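Serine Recombinase (Sulfolobus solfataricus, PDB 3LHF) probably binds DNA and exchanges its strands as a transposon-encoded serine recombinase, this chain comprising the resolvase-type domain. Local coordinates at residues D72-R76 with F77-I81. The protein carries 1 engineered substitution. Sequence-based numbering, arbitrary orientation.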
# COMPACT_ATOMS: atom_id res chain seq x y z
N ASP D 72 -2.16 11.34 3.75
CA ASP D 72 -3.17 10.45 4.25
C ASP D 72 -4.23 10.32 3.19
O ASP D 72 -4.79 9.28 2.96
CB ASP D 72 -3.81 11.17 5.43
CG ASP D 72 -4.37 10.26 6.47
OD1 ASP D 72 -5.33 9.55 6.20
OD2 ASP D 72 -3.89 10.29 7.59
N ARG D 73 -4.50 11.42 2.55
CA ARG D 73 -5.60 11.46 1.67
C ARG D 73 -5.35 10.47 0.56
O ARG D 73 -6.25 9.79 0.18
CB ARG D 73 -5.74 12.86 1.10
CG ARG D 73 -6.62 13.79 1.89
CD ARG D 73 -6.48 13.55 3.32
NE ARG D 73 -7.72 13.12 3.92
CZ ARG D 73 -7.80 12.36 4.99
NH1 ARG D 73 -6.71 11.97 5.60
NH2 ARG D 73 -8.97 12.01 5.46
N LEU D 74 -4.14 10.39 0.04
CA LEU D 74 -3.92 9.41 -1.00
C LEU D 74 -3.94 7.94 -0.61
O LEU D 74 -4.71 7.20 -1.15
CB LEU D 74 -2.60 9.69 -1.69
CG LEU D 74 -2.60 10.84 -2.66
CD1 LEU D 74 -1.21 11.08 -3.13
CD2 LEU D 74 -3.52 10.57 -3.80
N VAL D 75 -3.07 7.53 0.30
CA VAL D 75 -3.08 6.15 0.79
C VAL D 75 -2.54 6.02 2.20
O VAL D 75 -1.77 6.84 2.64
CB VAL D 75 -2.22 5.26 -0.07
CG1 VAL D 75 -3.00 4.72 -1.22
CG2 VAL D 75 -1.01 5.99 -0.53
N ARG D 76 -2.97 5.00 2.92
CA ARG D 76 -2.26 4.59 4.11
C ARG D 76 -0.90 3.95 3.87
O ARG D 76 0.04 4.26 4.54
CB ARG D 76 -3.10 3.69 4.99
CG ARG D 76 -2.50 3.48 6.36
CD ARG D 76 -3.09 4.39 7.35
NE ARG D 76 -2.20 5.46 7.71
CZ ARG D 76 -2.61 6.68 8.00
NH1 ARG D 76 -3.88 6.96 7.97
NH2 ARG D 76 -1.74 7.60 8.32
N PHE D 77 -0.85 3.04 2.91
CA PHE D 77 0.36 2.29 2.59
C PHE D 77 0.78 2.46 1.16
O PHE D 77 -0.02 2.74 0.31
CB PHE D 77 0.13 0.81 2.79
CG PHE D 77 -0.28 0.45 4.16
CD1 PHE D 77 0.56 0.65 5.22
CD2 PHE D 77 -1.49 -0.10 4.39
CE1 PHE D 77 0.18 0.32 6.45
CE2 PHE D 77 -1.86 -0.43 5.62
CZ PHE D 77 -1.02 -0.22 6.66
N GLY D 78 2.04 2.27 0.88
CA GLY D 78 2.50 2.39 -0.48
C GLY D 78 2.42 3.76 -1.11
O GLY D 78 2.32 3.88 -2.29
N PHE D 79 2.52 4.80 -0.31
CA PHE D 79 2.59 6.14 -0.84
C PHE D 79 3.84 6.24 -1.69
O PHE D 79 3.90 6.98 -2.63
CB PHE D 79 2.63 7.14 0.29
CG PHE D 79 2.57 8.55 -0.16
CD1 PHE D 79 1.37 9.19 -0.29
CD2 PHE D 79 3.71 9.25 -0.42
CE1 PHE D 79 1.32 10.47 -0.69
CE2 PHE D 79 3.64 10.54 -0.80
CZ PHE D 79 2.44 11.14 -0.94
N GLU D 80 4.84 5.47 -1.33
CA GLU D 80 6.08 5.41 -2.06
C GLU D 80 5.88 4.88 -3.48
O GLU D 80 6.53 5.31 -4.39
CB GLU D 80 7.11 4.59 -1.28
CG GLU D 80 7.39 5.07 0.12
CD GLU D 80 6.91 4.12 1.20
OE1 GLU D 80 5.92 3.44 0.98
OE2 GLU D 80 7.52 4.05 2.26
N ILE D 81 4.98 3.93 -3.66
CA ILE D 81 4.77 3.38 -4.98
C ILE D 81 4.30 4.47 -5.89
O ILE D 81 4.75 4.61 -7.00
CB ILE D 81 3.75 2.27 -4.95
CG1 ILE D 81 4.28 1.12 -4.14
CG2 ILE D 81 3.44 1.83 -6.31
CD1 ILE D 81 3.26 0.21 -3.69
O HOH W 1 2.10 4.86 2.48
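The turn linking the short helix 71-74 to helix 79-88 in this resolvase-type domain brings Leu74 and Val75 against Phe79, and Arg76 against Phe77. Leu74 CD1 lies 3.6 Å from Phe79 CE1, meeting the ring obliquely, while Val75 CG2 comes to the ring's edge near its plane and is 3.9 Å from Phe79 CB. Phe79 CG lies opposite its backbone N (chi1 -174°), which carries the ring away from Gly78 and alongside Leu74, and both Leu74 and Phe79 rest on Ile93 of strand 92-95, an edge strand of this chain's parallel sheet. Gly78, with positive phi (65°), is the N-cap of helix 79-88. One water bridges the turn, donating to Arg76 O at 3.0 Å and accepting from Phe79 N at 2.8 Å. Over one face of the Phe77 ring, Arg76 CG makes a CH-pi contact, 4.0 Å from the centroid and 9° off the normal. This ring also stacks on Phe77 of the second subunit, placing the turn at the dimer interface. The bent Arg76 chain carries its guanidinium to salt bridges with Asp100 and Asp108. Asp72 links two arginines: Arg76 NH1 makes a weak, charge-assisted hydrogen bond to Asp72 OD2 (3.4 Å), and Arg73 NH1 a salt bridge to Asp72 OD1 (2.8 Å).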